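Local atomic coordinates of hypothetical protein TT1466 (Thermus thermophilus, PDB entry 1IUK), a protein that is of unknown cellular function but probably binds coenzyme A through a Rossmann-like domain. Residues G20-D24 / P25-A29; P48-Q51 / G52-L55; F109-A112 / L113-A116; C125-V128 / E129-L133. One frame throughout, in Å; residues are numbered along the deposited sequence.

Contact 1. Residues G20-D24 / P25-A29; sequences GAHKD and PSRPA
H22 and A29 pair through the backbone, H22 N giving its hydrogen to A29 O at 3.1 Å, and between them the chain doubles back. The reversal is a type I beta turn from D24 to R27, closed by the bond from R27 N to D24 O, and it sets R27 at the N-cap of the helix that follows. D24 CG lies anti to the backbone N (chi1 -178°), which swings the carboxylate over the turn, where OD2 accepts S26 N at 3.1 Å from above the carboxylate plane. The other oxygen, OD1, forms a salt bridge with R27 NE at 2.9 Å, again from above that plane, the two flat groups standing 65° apart. R27 crosses the H22 ring at a slant: its CG sits over one face, 3.9 Å from the centroid, as a CH-pi contact, and NH2 comes within 3.5 Å of H22 CE1. A29 CB packs against H22 CB at 3.8 Å, and F50 meets the H22 ring edge-to-face. The whole is the loop between strand 15-19 and helix 28-38, the first strand-to-helix connection of the Rossmann-like fold, where relatives commonly bind the nucleotide part of their ligand.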
# COMPACT_ATOMS: atom_id res chain seq x y z
N GLY A 20 -4.22 -3.30 5.58
CA GLY A 20 -5.20 -4.37 5.47
C GLY A 20 -4.51 -5.70 5.20
O GLY A 20 -5.14 -6.63 4.71
N ALA A 21 -3.22 -5.77 5.53
CA ALA A 21 -2.38 -6.96 5.36
C ALA A 21 -3.07 -8.17 5.96
O ALA A 21 -3.59 -8.09 7.07
CB ALA A 21 -1.04 -6.76 6.04
N HIS A 22 -3.06 -9.29 5.24
CA HIS A 22 -3.74 -10.49 5.72
C HIS A 22 -2.83 -11.70 5.93
O HIS A 22 -1.82 -11.85 5.26
CB HIS A 22 -4.87 -10.86 4.75
CG HIS A 22 -5.98 -11.63 5.39
ND1 HIS A 22 -7.23 -11.09 5.62
CD2 HIS A 22 -6.02 -12.89 5.90
CE1 HIS A 22 -7.99 -11.98 6.23
NE2 HIS A 22 -7.28 -13.08 6.41
N LYS A 23 -3.22 -12.56 6.87
CA LYS A 23 -2.46 -13.77 7.19
C LYS A 23 -2.82 -14.94 6.26
O LYS A 23 -1.97 -15.78 5.95
CB LYS A 23 -2.73 -14.16 8.65
CG LYS A 23 -1.52 -14.64 9.40
CD LYS A 23 -1.06 -15.99 8.88
CE LYS A 23 0.19 -15.86 8.00
NZ LYS A 23 0.14 -16.73 6.78
N ASP A 24 -4.08 -15.00 5.83
CA ASP A 24 -4.52 -16.09 4.95
C ASP A 24 -3.80 -16.01 3.61
O ASP A 24 -3.91 -15.01 2.90
CB ASP A 24 -6.05 -16.02 4.75
CG ASP A 24 -6.59 -17.15 3.88
OD1 ASP A 24 -7.83 -17.27 3.75
OD2 ASP A 24 -5.77 -17.91 3.31
N PRO A 25 -3.07 -17.07 3.23
CA PRO A 25 -2.32 -17.12 1.97
C PRO A 25 -3.10 -16.87 0.68
O PRO A 25 -2.56 -16.35 -0.29
CB PRO A 25 -1.69 -18.51 1.99
CG PRO A 25 -1.69 -18.93 3.40
CD PRO A 25 -2.90 -18.31 4.02
N SER A 26 -4.37 -17.25 0.67
CA SER A 26 -5.18 -17.08 -0.53
C SER A 26 -5.63 -15.66 -0.81
O SER A 26 -6.09 -15.38 -1.91
CB SER A 26 -6.40 -17.98 -0.44
OG SER A 26 -7.29 -17.46 0.53
N ARG A 27 -5.53 -14.77 0.19
CA ARG A 27 -5.97 -13.39 0.01
C ARG A 27 -4.94 -12.49 -0.67
O ARG A 27 -3.74 -12.56 -0.37
CB ARG A 27 -6.33 -12.75 1.36
CG ARG A 27 -7.04 -13.67 2.34
CD ARG A 27 -8.44 -14.01 1.87
NE ARG A 27 -9.15 -14.84 2.84
CZ ARG A 27 -10.02 -14.36 3.72
NH1 ARG A 27 -10.63 -15.18 4.57
NH2 ARG A 27 -10.27 -13.07 3.75
N PRO A 28 -5.39 -11.66 -1.62
CA PRO A 28 -4.52 -10.74 -2.35
C PRO A 28 -3.69 -9.90 -1.39
O PRO A 28 -2.55 -9.55 -1.67
CB PRO A 28 -5.48 -9.89 -3.17
CG PRO A 28 -6.67 -10.77 -3.35
CD PRO A 28 -6.78 -11.56 -2.09
N ALA A 29 -4.30 -9.58 -0.24
CA ALA A 29 -3.67 -8.79 0.81
C ALA A 29 -2.55 -9.59 1.45
O ALA A 29 -1.88 -9.11 2.37
CB ALA A 29 -4.70 -8.39 1.87
O HOH W 1 -9.38 -19.11 2.22

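Contact 2. Residues P48-Q51 / G52-L55; sequences PRFQ and GEEL
F50 and E53 close a type II beta turn, in which E53 N gives its hydrogen to F50 O at 2.9 Å with an N-H...O angle of 157°, and G52 occupies the third position with positive phi, where a CB would run into the carbonyl oxygen of Q51, so the turn calls for glycine.

The side chains of F50 and E53 meet on one side of this turn. E53 CG stands anti to its carbonyl carbon (chi1 -86°) and the chain is extended from there, which carries the carboxylate back to the phenylalanine. OE1 arrives at the ring edge, in the plane of the ring, 3.4 Å from F50 CD2, and the carboxylate is turned 75° against the ring. An oxygen in that place faces the slightly positive rim of hydrogens and not the electron-rich face, probably a mildly favourable electrostatic contact. At the root of the same side chain, E53 CB lies 3.3 Å from F50 O. An alanine here is likely to leave the CD2 edge of the F50 ring without its carboxylate neighbour, while the backbone bond of the turn could remain. L55 adds a looser apolar touch, its CD1 4.4 Å from F50 CB.

K23 packs on F50, E53 and L55. G52 and E53 share backbone hydrogen bonds with A60, and the arrangement is that of a glycine-containing type II turn leading into a small two-stranded antiparallel sheet, 54-55 with 58-59, beside the Rossmann-like core.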
# COMPACT_ATOMS: atom_id res chain seq x y z
N PRO A 48 -4.98 -4.05 12.30
CA PRO A 48 -5.26 -4.30 13.71
C PRO A 48 -5.72 -5.74 13.91
O PRO A 48 -5.49 -6.33 14.97
CB PRO A 48 -6.36 -3.30 14.05
CG PRO A 48 -6.94 -2.89 12.74
CD PRO A 48 -5.83 -2.98 11.75
N ARG A 49 -6.34 -6.31 12.88
CA ARG A 49 -6.84 -7.69 12.92
C ARG A 49 -5.74 -8.73 13.13
O ARG A 49 -6.02 -9.85 13.55
CB ARG A 49 -7.58 -8.03 11.62
CG ARG A 49 -8.78 -7.15 11.31
CD ARG A 49 -9.94 -7.41 12.27
NE ARG A 49 -11.10 -6.63 11.86
CZ ARG A 49 -11.27 -5.34 12.13
NH1 ARG A 49 -10.34 -4.67 12.81
NH2 ARG A 49 -12.35 -4.70 11.69
N PHE A 50 -4.49 -8.36 12.83
CA PHE A 50 -3.36 -9.27 13.01
C PHE A 50 -2.24 -8.61 13.77
O PHE A 50 -1.07 -8.98 13.64
CB PHE A 50 -2.82 -9.75 11.66
CG PHE A 50 -3.83 -10.45 10.84
CD1 PHE A 50 -4.49 -9.79 9.81
CD2 PHE A 50 -4.18 -11.77 11.13
CE1 PHE A 50 -5.49 -10.41 9.08
CE2 PHE A 50 -5.18 -12.42 10.40
CZ PHE A 50 -5.84 -11.73 9.37
N GLN A 51 -2.58 -7.61 14.58
CA GLN A 51 -1.58 -6.91 15.35
C GLN A 51 -0.68 -7.87 16.13
O GLN A 51 -1.16 -8.74 16.85
CB GLN A 51 -2.25 -5.92 16.31
CG GLN A 51 -1.27 -5.04 17.06
CD GLN A 51 -0.74 -5.68 18.33
OE1 GLN A 51 0.47 -5.65 18.61
NE2 GLN A 51 -1.64 -6.27 19.12
N GLY A 52 0.63 -7.72 15.95
CA GLY A 52 1.59 -8.56 16.65
C GLY A 52 2.01 -9.81 15.90
O GLY A 52 3.05 -10.39 16.18
N GLU A 53 1.19 -10.25 14.96
CA GLU A 53 1.52 -11.46 14.21
C GLU A 53 2.57 -11.16 13.15
O GLU A 53 2.53 -10.11 12.50
CB GLU A 53 0.27 -12.02 13.54
CG GLU A 53 -0.55 -12.94 14.42
CD GLU A 53 -1.66 -13.63 13.65
OE1 GLU A 53 -2.85 -13.30 13.89
OE2 GLU A 53 -1.35 -14.49 12.79
N GLU A 54 3.52 -12.07 12.97
CA GLU A 54 4.56 -11.85 11.97
C GLU A 54 4.03 -12.09 10.56
O GLU A 54 3.60 -13.20 10.22
CB GLU A 54 5.75 -12.75 12.24
CG GLU A 54 7.05 -12.27 11.61
CD GLU A 54 7.98 -13.42 11.25
OE1 GLU A 54 8.49 -13.44 10.11
OE2 GLU A 54 8.19 -14.31 12.10
N LEU A 55 4.05 -11.05 9.74
CA LEU A 55 3.59 -11.16 8.37
C LEU A 55 4.69 -10.61 7.49
O LEU A 55 5.22 -9.54 7.74
CB LEU A 55 2.30 -10.36 8.15
CG LEU A 55 0.97 -10.91 8.68
CD1 LEU A 55 -0.17 -10.08 8.13
CD2 LEU A 55 0.78 -12.35 8.27

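Contact 3. Residues F109-A112 / L113-A116; sequences FEKA and LKEA
F109 and L113, one helical turn apart, lean together at an oblique angle. The leucine reaches the ring with one methyl: CD1 lies 3.6 Å from F109 CE2. F109 CG points anti to the backbone N (chi1 -178°), whereas L113 CG is anti to its carbonyl carbon (chi1 -74°), and these different rotamers bring the far rim of the ring and the leucine methyl together.

On another side of the helix, K111 and E115 make a salt bridge with the same four-residue spacing. K111 NZ stands 3.3 Å from E115 OE1, and the lysine crosses the glutamate obliquely, with CE as well as NZ close to OE1. K114 NZ comes within 4.5 Å of K111 NZ, and E115 probably eases the repulsion between the two lysines. E110 turns elsewhere, its carboxylate taking H106 N and a salt bridge with R105.

Helix 107-115 is the crossover of the beta-alpha-beta unit between strands 98-100 and 120-122. F109 and L113 form its inner side, packing on L100 and V98 of the one strand, with L113 also on V120 of the other, while L87 and V90 of helix 87-93 flank them.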
# COMPACT_ATOMS: atom_id res chain seq x y z
N PHE A 109 -12.05 10.37 -0.65
CA PHE A 109 -10.76 9.94 -0.12
C PHE A 109 -9.64 10.28 -1.09
O PHE A 109 -8.58 10.75 -0.68
CB PHE A 109 -10.80 8.43 0.14
CG PHE A 109 -9.54 7.88 0.74
CD1 PHE A 109 -9.32 7.95 2.12
CD2 PHE A 109 -8.56 7.28 -0.06
CE1 PHE A 109 -8.16 7.43 2.69
CE2 PHE A 109 -7.39 6.76 0.50
CZ PHE A 109 -7.19 6.84 1.88
N GLU A 110 -9.89 10.05 -2.37
CA GLU A 110 -8.89 10.32 -3.39
C GLU A 110 -8.66 11.81 -3.56
O GLU A 110 -7.53 12.25 -3.74
CB GLU A 110 -9.33 9.70 -4.72
CG GLU A 110 -9.32 8.16 -4.69
CD GLU A 110 -9.92 7.55 -5.93
OE1 GLU A 110 -9.54 7.99 -7.04
OE2 GLU A 110 -10.77 6.65 -5.80
N LYS A 111 -9.74 12.58 -3.48
CA LYS A 111 -9.64 14.02 -3.61
C LYS A 111 -8.86 14.60 -2.44
O LYS A 111 -8.06 15.51 -2.62
CB LYS A 111 -11.03 14.66 -3.67
CG LYS A 111 -11.00 16.19 -3.79
CD LYS A 111 -12.20 16.85 -3.09
CE LYS A 111 -12.32 18.34 -3.42
NZ LYS A 111 -11.99 18.63 -4.86
N ALA A 112 -9.09 14.07 -1.24
CA ALA A 112 -8.38 14.57 -0.06
C ALA A 112 -6.88 14.35 -0.16
O ALA A 112 -6.08 15.18 0.27
CB ALA A 112 -8.91 13.92 1.21
N LEU A 113 -6.49 13.21 -0.73
CA LEU A 113 -5.07 12.91 -0.88
C LEU A 113 -4.43 13.82 -1.93
O LEU A 113 -3.31 14.31 -1.76
CB LEU A 113 -4.87 11.43 -1.27
CG LEU A 113 -5.10 10.40 -0.15
CD1 LEU A 113 -4.80 9.00 -0.71
CD2 LEU A 113 -4.21 10.69 1.06
N LYS A 114 -5.16 14.05 -3.02
CA LYS A 114 -4.68 14.93 -4.08
C LYS A 114 -4.44 16.33 -3.49
O LYS A 114 -3.37 16.93 -3.65
CB LYS A 114 -5.72 15.03 -5.20
CG LYS A 114 -5.50 16.21 -6.16
CD LYS A 114 -6.77 16.54 -6.96
CE LYS A 114 -6.88 18.04 -7.21
NZ LYS A 114 -7.68 18.73 -6.15
N GLU A 115 -5.45 16.84 -2.80
CA GLU A 115 -5.33 18.15 -2.20
C GLU A 115 -4.12 18.24 -1.25
O GLU A 115 -3.47 19.28 -1.17
CB GLU A 115 -6.65 18.50 -1.51
CG GLU A 115 -7.74 18.75 -2.55
CD GLU A 115 -9.11 19.01 -1.96
OE1 GLU A 115 -9.87 19.79 -2.58
OE2 GLU A 115 -9.44 18.44 -0.90
N ALA A 116 -3.79 17.15 -0.56
CA ALA A 116 -2.64 17.15 0.33
C ALA A 116 -1.30 16.97 -0.43
O ALA A 116 -0.24 16.87 0.18
CB ALA A 116 -2.79 16.07 1.38

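Contact 4. Residues C125-V128 / E129-L133; sequences CLMV and EHKRL
E129 OE2 is gripped by R132, which presents its NE/NH1 side to this single oxygen: NE at 2.9 Å and NH1 at 3.0 Å. The oxygen lies in the guanidinium plane, with NE reaching it on the syn side and NH1 nearly in line with its C-O bond. R132 NH1 also forms a salt bridge with D3, so the guanidinium joins two acids. The other oxygen, OE1, accepts from a water at 3.1 Å, and that water takes the hydrogen of C125 N, tying the carboxylate to the start of the helix. The glutamate is bent at chi2 (-44°), which folds its carboxylate back alongside the helix where both partners can be met. A glutamine in its place would probably weaken the grip on R132, leaving the guanidinium with less to fix its rotation and its charge paired mainly with D3.

C125 is the N-cap of helix 126-134, and its O accepts E129 N at 2.9 Å with an N-H...O angle of 173°. One residue on, H130 N bonds L126 O at 2.8 Å. M127 and K131 lie side by side pointing the same way, the lysine CE 4.0 Å from M127 CG. H130 sends its ND1 to Y35 OH on helix 28-38.

E129 thus works in two directions, an ion pair with R132 further along the helix and a water bridge back to the N-cap residue, and its negative charge near the N-terminal end of helix 126-134 would probably interact favourably with the helix dipole.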
# COMPACT_ATOMS: atom_id res chain seq x y z
N CYS A 125 -3.78 -3.59 -9.52
CA CYS A 125 -3.11 -4.55 -8.67
C CYS A 125 -1.62 -4.24 -8.76
O CYS A 125 -1.03 -4.35 -9.84
CB CYS A 125 -3.37 -5.99 -9.14
SG CYS A 125 -2.64 -7.24 -8.06
N LEU A 126 -1.02 -3.86 -7.64
CA LEU A 126 0.40 -3.52 -7.62
C LEU A 126 1.30 -4.64 -8.17
O LEU A 126 2.29 -4.36 -8.86
CB LEU A 126 0.83 -3.13 -6.20
CG LEU A 126 2.24 -2.57 -6.00
CD1 LEU A 126 2.59 -1.58 -7.12
CD2 LEU A 126 2.33 -1.89 -4.63
N MET A 127 0.98 -5.89 -7.87
CA MET A 127 1.79 -7.01 -8.37
C MET A 127 1.74 -7.05 -9.89
O MET A 127 2.77 -7.11 -10.56
CB MET A 127 1.27 -8.35 -7.84
CG MET A 127 1.97 -9.56 -8.48
SD MET A 127 1.53 -11.07 -7.62
CE MET A 127 -0.27 -11.06 -7.92
N VAL A 128 0.52 -7.03 -10.41
CA VAL A 128 0.32 -7.06 -11.84
C VAL A 128 1.05 -5.91 -12.50
O VAL A 128 1.80 -6.11 -13.46
CB VAL A 128 -1.17 -6.98 -12.17
CG1 VAL A 128 -1.38 -6.60 -13.62
CG2 VAL A 128 -1.84 -8.31 -11.84
N GLU A 129 0.86 -4.70 -11.97
CA GLU A 129 1.50 -3.51 -12.52
C GLU A 129 3.02 -3.58 -12.45
O GLU A 129 3.71 -3.13 -13.36
CB GLU A 129 1.00 -2.27 -11.80
CG GLU A 129 -0.42 -1.86 -12.20
CD GLU A 129 -0.65 -1.93 -13.70
OE1 GLU A 129 -1.60 -2.60 -14.14
OE2 GLU A 129 0.13 -1.29 -14.45
N HIS A 130 3.53 -4.14 -11.36
CA HIS A 130 4.97 -4.27 -11.20
C HIS A 130 5.52 -5.22 -12.28
O HIS A 130 6.57 -4.95 -12.90
CB HIS A 130 5.31 -4.83 -9.83
CG HIS A 130 6.78 -4.85 -9.53
ND1 HIS A 130 7.57 -5.95 -9.78
CD2 HIS A 130 7.59 -3.91 -8.99
CE1 HIS A 130 8.81 -5.69 -9.41
NE2 HIS A 130 8.85 -4.46 -8.93
N LYS A 131 4.81 -6.32 -12.51
CA LYS A 131 5.20 -7.29 -13.52
C LYS A 131 5.20 -6.65 -14.90
O LYS A 131 6.16 -6.80 -15.64
CB LYS A 131 4.25 -8.48 -13.52
CG LYS A 131 4.54 -9.47 -12.44
CD LYS A 131 3.45 -10.52 -12.36
CE LYS A 131 3.83 -11.60 -11.37
NZ LYS A 131 3.14 -12.88 -11.67
N ARG A 132 4.14 -5.93 -15.23
CA ARG A 132 4.02 -5.29 -16.53
C ARG A 132 5.06 -4.23 -16.85
O ARG A 132 5.43 -4.03 -18.01
CB ARG A 132 2.64 -4.66 -16.69
CG ARG A 132 2.51 -3.81 -17.94
CD ARG A 132 1.19 -3.04 -17.97
NE ARG A 132 1.22 -1.90 -17.06
CZ ARG A 132 1.67 -0.69 -17.39
NH1 ARG A 132 1.66 0.29 -16.49
NH2 ARG A 132 2.12 -0.45 -18.61
N LEU A 133 5.52 -3.52 -15.82
CA LEU A 133 6.48 -2.45 -16.02
C LEU A 133 7.93 -2.92 -16.01
O LEU A 133 8.78 -2.31 -16.66
CB LEU A 133 6.29 -1.37 -14.94
CG LEU A 133 5.06 -0.47 -15.05
CD1 LEU A 133 4.84 0.28 -13.73
CD2 LEU A 133 5.25 0.50 -16.21
O HOH W 2 -3.72 -3.84 -12.26

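Contacts 1 and 2 are neighbours, their centres 11 Å apart, and they touch: K23 CG reaches E53 OE2 and L55 CD2, each at 3.4 Å, and A21 O lies 3.4 Å from F50 CD1. The loop after strand 15-19 and the turn after strand 42-46 therefore pack as one patch. Contact 4 stands about 17 Å from contact 1 between centres, with nearest atoms about 6 Å apart; helix 28-38, which begins in contact 1, packs on the helix of contact 4. Contact 3 is remote, about 26 Å from contact 1 between centres and across the middle of the chain. Any coenzyme A would probably lie nearer contact 1, as in Rossmann-like relatives.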